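Local coordinates for copper homeostasis operon regulatory protein (Thermus thermophilus, PDB 3AAI) that probably represses transcription by binding operator DNA in a metal-dependent way, keeping copper-handling genes under control, at residues E14-R19 and D56-M61; E28-M33 and K46-V51. All blocks are in the same frame, centred on the assembly; numbering follows the deposited sequence.

Contact 1. Residues E14-R19 and D56-M61; sequences EEARRR and DRVGEM
R19 leans across the groove onto V58 and R57. Its CB rests on V58 CG2 at 3.5 Å. The chain runs on past the valine, the two side chains pointing opposite ways, and CD remains 4.1 Å from that same methyl, V58 CG2. A bend at chi3 then brings the guanidinium up to R57: NH1 lies near R57 CB, and NH2 comes up in the plane of the R57 guanidinium, at its edge, 3.3 Å from R57 NE. Both nitrogens are donors, so no bond forms. The planes stand 41° apart, and like charges so near each other probably cost some energy, a cost that solvent probably eases, since R57 is exposed and R19 partly so.

The backbones are antiparallel helices, 10.1 Å between axes, as in an antiparallel four-helix bundle completed by a second subunit, whose L34 and L48 cover A16 and V58 respectively. Small A16 suits the closest backbone approach: its CB meets V58 CG1 at 4.0 Å. With CG1 anti to the backbone N (chi1 173°), the branched valine serves A16 with that methyl and R19 with the other. At the far end M61, here selenomethionine, crosses E15 at about a right angle; its flexible unbranched chain touches the aliphatic part of the glutamate, with SE 3.8 Å from E15 CB.

Contact 2. Residues E28-M33 and K46-V51; sequences EGILRM and KQLKAV
I30 and Q47 face each other with their CA atoms 6.8 Å apart, the nearest backbone pair of two helical turns that run antiparallel (165° between directions) with axes 10.2 Å apart. From the first helix I30 drives its long branch at the second. CG1 lies anti to the carbonyl carbon (chi1 -58°) and chi2 is extended, which carries CD1 out to the backbone of the opposite turn, 3.6 Å from L48 N. There the methyl sits among three side chains, 3.7 Å each from Q47 CB, L48 CD2 and V51 CG2. An unbranched tip of this length fits where leucine and valine methyls converge, and such interlocking of apolar side chains is the usual interior of an antiparallel helical bundle; L20 of the second subunit also packs on I30. Replacing I30 by an alanine would probably leave a gap between L48 and V51 and deprive the CB of Q47 of an apolar neighbour.

Q47 suits the edge of this core because it is apolar at its base and polar at its tip. Its CG receives M33, a selenomethionine, whose chain crosses it at about a right angle and brings SE to 3.6 Å from Q47 CG. Bent at chi2, the glutamine sends its amide away from the isoleucine, and OE1 accepts a hydrogen bond from H26 NE2, one turn before I30 on the same helix.

In the fold
From the N terminus, helix 10-34 supplies the first half of both contacts, 14-19 and then 28-33. The chain turns round through the short strand 38-39 and comes back as helix 41-69, so 46-51 pairs first, closing the short loop of contact 2, and 56-61 pairs later, closing the longer loop of contact 1 around it. The two are thus nested, not crossed: two levels of one helical hairpin, with centres about 18 Å apart. Contact 2 ties the hairpin near its turn, contact 1 nearer its open end. Both touch the second subunit, whose helices pack on the hairpin, consistent with a four-helix bundle; helix 80-91 follows after the unmodelled residues 71-78.

Contact 1. Residues E14-R19 and D56-M61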
ATOM      1  N   GLU A  14     -24.249   4.817  -9.512  1.00 47.81           N
ATOM      2  CA  GLU A  14     -24.999   3.580  -9.703  1.00 52.94           C
ATOM      3  C   GLU A  14     -24.094   2.362  -9.777  1.00 44.27           C
ATOM      4  O   GLU A  14     -24.330   1.369  -9.092  1.00 45.43           O
ATOM      5  CB  GLU A  14     -25.849   3.659 -10.977  1.00 61.20           C
ATOM      6  CG  GLU A  14     -26.958   4.699 -10.924  1.00 70.84           C
ATOM      7  CD  GLU A  14     -27.859   4.655 -12.145  1.00 78.91           C
ATOM      8  OE1 GLU A  14     -28.792   5.483 -12.223  1.00 80.25           O
ATOM      9  OE2 GLU A  14     -27.634   3.793 -13.024  1.00 75.61           O
ATOM     10  N   GLU A  15     -23.062   2.436 -10.610  1.00 39.24           N
ATOM     11  CA  GLU A  15     -22.133   1.319 -10.748  1.00 43.11           C
ATOM     12  C   GLU A  15     -21.410   1.090  -9.421  1.00 40.01           C
ATOM     13  O   GLU A  15     -21.180  -0.053  -9.019  1.00 34.43           O
ATOM     14  CB  GLU A  15     -21.122   1.603 -11.866  1.00 38.33           C
ATOM     15  CG  GLU A  15     -20.139   0.474 -12.149  1.00 45.76           C
ATOM     16  CD  GLU A  15     -20.816  -0.846 -12.479  1.00 49.59           C
ATOM     17  OE1 GLU A  15     -22.022  -0.837 -12.797  1.00 53.46           O
ATOM     18  OE2 GLU A  15     -20.138  -1.892 -12.430  1.00 53.20           O
ATOM     19  N   ALA A  16     -21.067   2.181  -8.742  1.00 33.75           N
ATOM     20  CA  ALA A  16     -20.381   2.102  -7.457  1.00 34.54           C
ATOM     21  C   ALA A  16     -21.252   1.400  -6.414  1.00 34.39           C
ATOM     22  O   ALA A  16     -20.755   0.606  -5.628  1.00 29.83           O
ATOM     23  CB  ALA A  16     -20.002   3.498  -6.971  1.00 31.36           C
ATOM     24  N   ARG A  17     -22.551   1.681  -6.412  1.00 37.75           N
ATOM     25  CA  ARG A  17     -23.440   1.044  -5.445  1.00 40.28           C
ATOM     26  C   ARG A  17     -23.526  -0.456  -5.679  1.00 37.12           C
ATOM     27  O   ARG A  17     -23.503  -1.247  -4.735  1.00 33.28           O
ATOM     28  CB  ARG A  17     -24.853   1.626  -5.515  1.00 43.12           C
ATOM     29  CG  ARG A  17     -24.993   3.057  -5.034  1.00 52.19           C
ATOM     30  CD  ARG A  17     -26.424   3.309  -4.597  1.00 56.36           C
ATOM     31  NE  ARG A  17     -26.727   2.569  -3.373  1.00 70.51           N
ATOM     32  CZ  ARG A  17     -27.954   2.278  -2.948  1.00 72.46           C
ATOM     33  NH1 ARG A  17     -29.014   2.660  -3.652  1.00 74.55           N
ATOM     34  NH2 ARG A  17     -28.119   1.614  -1.810  1.00 65.40           N
ATOM     35  N   ARG A  18     -23.638  -0.840  -6.942  1.00 37.06           N
ATOM     36  CA  ARG A  18     -23.734  -2.241  -7.290  1.00 39.64           C
ATOM     37  C   ARG A  18     -22.462  -2.971  -6.890  1.00 36.36           C
ATOM     38  O   ARG A  18     -22.517  -4.048  -6.300  1.00 33.33           O
ATOM     39  CB  ARG A  18     -23.999  -2.384  -8.790  1.00 43.14           C
ATOM     40  CG  ARG A  18     -25.298  -1.696  -9.210  1.00 60.59           C
ATOM     41  CD  ARG A  18     -25.756  -2.087 -10.606  1.00 68.85           C
ATOM     42  NE  ARG A  18     -26.019  -3.520 -10.712  1.00 77.33           N
ATOM     43  CZ  ARG A  18     -26.663  -4.089 -11.727  1.00 76.79           C
ATOM     44  NH1 ARG A  18     -26.852  -5.402 -11.743  1.00 78.38           N
ATOM     45  NH2 ARG A  18     -27.128  -3.345 -12.721  1.00 81.40           N
ATOM     46  N   ARG A  19     -21.312  -2.371  -7.176  1.00 31.78           N
ATOM     47  CA  ARG A  19     -20.051  -3.006  -6.832  1.00 29.94           C
ATOM     48  C   ARG A  19     -19.837  -3.067  -5.326  1.00 33.50           C
ATOM     49  O   ARG A  19     -19.307  -4.047  -4.802  1.00 33.54           O
ATOM     50  CB  ARG A  19     -18.889  -2.267  -7.497  1.00 41.07           C
ATOM     51  CG  ARG A  19     -19.105  -2.027  -8.984  1.00 53.68           C
ATOM     52  CD  ARG A  19     -17.801  -1.745  -9.702  1.00 50.37           C
ATOM     53  NE  ARG A  19     -16.946  -2.924  -9.685  1.00 63.39           N
ATOM     54  CZ  ARG A  19     -15.789  -3.026 -10.328  1.00 63.49           C
ATOM     55  NH1 ARG A  19     -15.333  -2.010 -11.050  1.00 59.69           N
ATOM     56  NH2 ARG A  19     -15.089  -4.151 -10.246  1.00 49.46           N
ATOM     57  N   ASP A  56     -10.809  -1.161  -4.020  1.00 33.54           N
ATOM     58  CA  ASP A  56      -9.831  -0.435  -4.829  1.00 32.84           C
ATOM     59  C   ASP A  56     -10.362  -0.167  -6.236  1.00 37.18           C
ATOM     60  O   ASP A  56     -10.192   0.930  -6.769  1.00 34.79           O
ATOM     61  CB  ASP A  56      -8.536  -1.238  -4.937  1.00 44.29           C
ATOM     62  CG  ASP A  56      -7.588  -0.975  -3.790  1.00 52.61           C
ATOM     63  OD1 ASP A  56      -6.671  -1.797  -3.578  1.00 58.64           O
ATOM     64  OD2 ASP A  56      -7.751   0.060  -3.108  1.00 64.92           O
ATOM     65  N   ARG A  57     -10.993  -1.171  -6.842  1.00 33.13           N
ATOM     66  CA  ARG A  57     -11.543  -1.013  -8.187  1.00 35.96           C
ATOM     67  C   ARG A  57     -12.651   0.041  -8.231  1.00 37.14           C
ATOM     68  O   ARG A  57     -12.815   0.741  -9.233  1.00 33.26           O
ATOM     69  CB  ARG A  57     -12.069  -2.352  -8.721  1.00 38.01           C
ATOM     70  CG  ARG A  57     -10.954  -3.342  -9.054  1.00 47.34           C
ATOM     71  CD  ARG A  57     -11.466  -4.520  -9.872  1.00 53.06           C
ATOM     72  NE  ARG A  57     -12.276  -5.449  -9.086  1.00 51.63           N
ATOM     73  CZ  ARG A  57     -11.788  -6.280  -8.169  1.00 55.68           C
ATOM     74  NH1 ARG A  57     -12.606  -7.088  -7.506  1.00 54.05           N
ATOM     75  NH2 ARG A  57     -10.485  -6.308  -7.918  1.00 47.85           N
ATOM     76  N   VAL A  58     -13.420   0.148  -7.153  1.00 34.04           N
ATOM     77  CA  VAL A  58     -14.470   1.153  -7.104  1.00 34.07           C
ATOM     78  C   VAL A  58     -13.809   2.528  -6.946  1.00 31.95           C
ATOM     79  O   VAL A  58     -14.188   3.486  -7.611  1.00 33.29           O
ATOM     80  CB  VAL A  58     -15.436   0.906  -5.932  1.00 35.05           C
ATOM     81  CG1 VAL A  58     -16.426   2.072  -5.819  1.00 37.33           C
ATOM     82  CG2 VAL A  58     -16.200  -0.401  -6.161  1.00 34.51           C
ATOM     83  N   GLY A  59     -12.821   2.617  -6.062  1.00 29.24           N
ATOM     84  CA  GLY A  59     -12.132   3.879  -5.862  1.00 32.34           C
ATOM     85  C   GLY A  59     -11.487   4.312  -7.167  1.00 35.12           C
ATOM     86  O   GLY A  59     -11.444   5.498  -7.495  1.00 30.88           O
ATOM     87  N   GLU A  60     -10.989   3.332  -7.917  1.00 30.23           N
ATOM     88  CA  GLU A  60     -10.347   3.586  -9.199  1.00 33.20           C
ATOM     89  C   GLU A  60     -11.335   4.195 -10.181  1.00 37.73           C
ATOM     90  O   GLU A  60     -11.028   5.165 -10.873  1.00 40.26           O
ATOM     91  CB  GLU A  60      -9.805   2.280  -9.777  1.00 37.92           C
ATOM     92  CG  GLU A  60      -8.919   2.463 -10.993  1.00 50.22           C
ATOM     93  CD  GLU A  60      -8.399   1.149 -11.542  1.00 49.91           C
ATOM     94  OE1 GLU A  60      -8.057   0.265 -10.731  1.00 53.70           O
ATOM     95  OE2 GLU A  60      -8.322   1.009 -12.781  1.00 51.98           O
HETATM   96  N   MSE A  61     -12.523   3.604 -10.248  1.00 35.97           N
HETATM   97  CA  MSE A  61     -13.564   4.084 -11.145  1.00 40.27           C
HETATM   98  C   MSE A  61     -13.975   5.512 -10.803  1.00 34.10           C
HETATM   99  O   MSE A  61     -14.085   6.363 -11.683  1.00 38.30           O
HETATM  100  CB  MSE A  61     -14.779   3.170 -11.054  1.00 43.18           C
HETATM  101  CG  MSE A  61     -16.070   3.804 -11.532  1.00 60.50           C
HETATM  102 SE   MSE A  61     -17.521   2.577 -11.323  1.00 80.08          SE
HETATM  103  CE  MSE A  61     -17.436   1.794 -13.086  1.00 79.35           C
TER

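Contact 2. Residues E28-M33 and K46-V51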
ATOM      1  N   GLU A  28     -19.545  -9.882   4.578  1.00 25.88           N
ATOM      2  CA  GLU A  28     -20.322 -10.684   5.520  1.00 33.19           C
ATOM      3  C   GLU A  28     -19.863 -12.139   5.496  1.00 31.78           C
ATOM      4  O   GLU A  28     -20.001 -12.863   6.484  1.00 29.71           O
ATOM      5  CB  GLU A  28     -21.815 -10.623   5.191  1.00 38.47           C
ATOM      6  CG  GLU A  28     -22.400  -9.241   5.288  1.00 48.01           C
ATOM      7  CD  GLU A  28     -23.910  -9.250   5.215  1.00 52.04           C
ATOM      8  OE1 GLU A  28     -24.536  -9.917   6.068  1.00 50.96           O
ATOM      9  OE2 GLU A  28     -24.464  -8.591   4.309  1.00 58.56           O
ATOM     10  N   GLY A  29     -19.335 -12.570   4.354  1.00 29.74           N
ATOM     11  CA  GLY A  29     -18.840 -13.931   4.253  1.00 29.58           C
ATOM     12  C   GLY A  29     -17.620 -14.105   5.143  1.00 26.23           C
ATOM     13  O   GLY A  29     -17.425 -15.157   5.746  1.00 29.93           O
ATOM     14  N   ILE A  30     -16.790 -13.070   5.230  1.00 28.41           N
ATOM     15  CA  ILE A  30     -15.596 -13.148   6.063  1.00 29.62           C
ATOM     16  C   ILE A  30     -16.041 -13.176   7.524  1.00 30.53           C
ATOM     17  O   ILE A  30     -15.438 -13.847   8.372  1.00 31.51           O
ATOM     18  CB  ILE A  30     -14.660 -11.948   5.810  1.00 28.42           C
ATOM     19  CG1 ILE A  30     -14.277 -11.907   4.324  1.00 28.90           C
ATOM     20  CG2 ILE A  30     -13.407 -12.067   6.683  1.00 26.47           C
ATOM     21  CD1 ILE A  30     -13.278 -10.824   3.961  1.00 29.19           C
ATOM     22  N   LEU A  31     -17.114 -12.444   7.799  1.00 32.89           N
ATOM     23  CA  LEU A  31     -17.699 -12.386   9.126  1.00 33.92           C
ATOM     24  C   LEU A  31     -18.174 -13.770   9.545  1.00 34.83           C
ATOM     25  O   LEU A  31     -17.969 -14.176  10.689  1.00 35.69           O
ATOM     26  CB  LEU A  31     -18.882 -11.418   9.135  1.00 37.18           C
ATOM     27  CG  LEU A  31     -18.566  -9.950   9.411  1.00 36.88           C
ATOM     28  CD1 LEU A  31     -19.808  -9.107   9.175  1.00 35.13           C
ATOM     29  CD2 LEU A  31     -18.086  -9.807  10.855  1.00 41.96           C
ATOM     30  N   ARG A  32     -18.805 -14.497   8.623  1.00 32.77           N
ATOM     31  CA  ARG A  32     -19.297 -15.840   8.935  1.00 30.03           C
ATOM     32  C   ARG A  32     -18.125 -16.788   9.190  1.00 32.92           C
ATOM     33  O   ARG A  32     -18.187 -17.641  10.074  1.00 33.25           O
ATOM     34  CB  ARG A  32     -20.157 -16.400   7.794  1.00 35.10           C
ATOM     35  CG  ARG A  32     -21.122 -17.490   8.252  1.00 35.41           C
ATOM     36  CD  ARG A  32     -21.943 -18.059   7.109  1.00 38.88           C
ATOM     37  NE  ARG A  32     -21.252 -19.168   6.470  1.00 53.42           N
ATOM     38  CZ  ARG A  32     -21.434 -20.442   6.793  1.00 45.07           C
ATOM     39  NH1 ARG A  32     -22.299 -20.775   7.741  1.00 49.84           N
ATOM     40  NH2 ARG A  32     -20.729 -21.381   6.183  1.00 47.65           N
HETATM   41  N   MSE A  33     -17.063 -16.636   8.405  1.00 28.92           N
HETATM   42  CA  MSE A  33     -15.872 -17.464   8.555  1.00 32.83           C
HETATM   43  C   MSE A  33     -15.296 -17.314   9.964  1.00 35.27           C
HETATM   44  O   MSE A  33     -14.924 -18.297  10.599  1.00 35.17           O
HETATM   45  CB  MSE A  33     -14.808 -17.055   7.536  1.00 30.08           C
HETATM   46  CG  MSE A  33     -15.176 -17.372   6.093  1.00 40.49           C
HETATM   47 SE   MSE A  33     -13.889 -16.659   4.844  1.00 48.04          SE
HETATM   48  CE  MSE A  33     -12.558 -18.066   4.948  1.00 43.79           C
ATOM     49  N   LYS A  46      -6.766 -14.154   2.389  1.00 32.32           N
ATOM     50  CA  LYS A  46      -7.058 -14.048   0.964  1.00 33.89           C
ATOM     51  C   LYS A  46      -8.407 -13.388   0.701  1.00 28.29           C
ATOM     52  O   LYS A  46      -8.544 -12.596  -0.233  1.00 33.17           O
ATOM     53  CB  LYS A  46      -7.032 -15.427   0.303  1.00 33.25           C
ATOM     54  CG  LYS A  46      -5.626 -15.983   0.100  1.00 43.50           C
ATOM     55  CD  LYS A  46      -5.658 -17.240  -0.751  1.00 43.43           C
ATOM     56  CE  LYS A  46      -4.266 -17.796  -0.965  1.00 50.73           C
ATOM     57  NZ  LYS A  46      -4.303 -19.048  -1.767  1.00 49.42           N
ATOM     58  N   GLN A  47      -9.412 -13.726   1.503  1.00 28.12           N
ATOM     59  CA  GLN A  47     -10.733 -13.125   1.311  1.00 34.16           C
ATOM     60  C   GLN A  47     -10.631 -11.615   1.569  1.00 31.59           C
ATOM     61  O   GLN A  47     -11.168 -10.807   0.807  1.00 28.53           O
ATOM     62  CB  GLN A  47     -11.765 -13.752   2.261  1.00 26.73           C
ATOM     63  CG  GLN A  47     -12.060 -15.242   2.032  1.00 33.50           C
ATOM     64  CD  GLN A  47     -12.715 -15.537   0.684  1.00 39.24           C
ATOM     65  OE1 GLN A  47     -13.264 -14.646   0.029  1.00 27.55           O
ATOM     66  NE2 GLN A  47     -12.672 -16.797   0.275  1.00 36.30           N
ATOM     67  N   LEU A  48      -9.929 -11.240   2.636  1.00 28.10           N
ATOM     68  CA  LEU A  48      -9.761  -9.833   2.984  1.00 27.60           C
ATOM     69  C   LEU A  48      -9.095  -9.060   1.854  1.00 33.11           C
ATOM     70  O   LEU A  48      -9.530  -7.961   1.496  1.00 31.86           O
ATOM     71  CB  LEU A  48      -8.923  -9.693   4.257  1.00 28.92           C
ATOM     72  CG  LEU A  48      -9.632 -10.024   5.564  1.00 29.04           C
ATOM     73  CD1 LEU A  48      -8.611 -10.083   6.690  1.00 30.78           C
ATOM     74  CD2 LEU A  48     -10.718  -8.981   5.840  1.00 30.40           C
ATOM     75  N   LYS A  49      -8.037  -9.640   1.294  1.00 33.19           N
ATOM     76  CA  LYS A  49      -7.323  -8.996   0.205  1.00 30.09           C
ATOM     77  C   LYS A  49      -8.216  -8.887  -1.019  1.00 34.39           C
ATOM     78  O   LYS A  49      -8.098  -7.940  -1.800  1.00 29.69           O
ATOM     79  CB  LYS A  49      -6.041  -9.767  -0.135  1.00 38.82           C
ATOM     80  CG  LYS A  49      -4.963  -9.661   0.933  1.00 53.03           C
ATOM     81  CD  LYS A  49      -4.564  -8.207   1.172  1.00 58.16           C
ATOM     82  CE  LYS A  49      -3.723  -8.046   2.432  1.00 62.99           C
ATOM     83  NZ  LYS A  49      -2.436  -8.791   2.357  1.00 67.36           N
ATOM     84  N   ALA A  50      -9.108  -9.862  -1.183  1.00 30.33           N
ATOM     85  CA  ALA A  50     -10.034  -9.876  -2.306  1.00 29.47           C
ATOM     86  C   ALA A  50     -11.031  -8.726  -2.140  1.00 29.81           C
ATOM     87  O   ALA A  50     -11.320  -8.002  -3.092  1.00 33.56           O
ATOM     88  CB  ALA A  50     -10.775 -11.236  -2.372  1.00 23.87           C
ATOM     89  N   VAL A  51     -11.559  -8.565  -0.932  1.00 30.24           N
ATOM     90  CA  VAL A  51     -12.496  -7.484  -0.659  1.00 34.57           C
ATOM     91  C   VAL A  51     -11.781  -6.146  -0.828  1.00 32.79           C
ATOM     92  O   VAL A  51     -12.345  -5.198  -1.382  1.00 33.47           O
ATOM     93  CB  VAL A  51     -13.079  -7.588   0.768  1.00 37.61           C
ATOM     94  CG1 VAL A  51     -13.913  -6.347   1.098  1.00 34.42           C
ATOM     95  CG2 VAL A  51     -13.958  -8.833   0.867  1.00 33.81           C
TER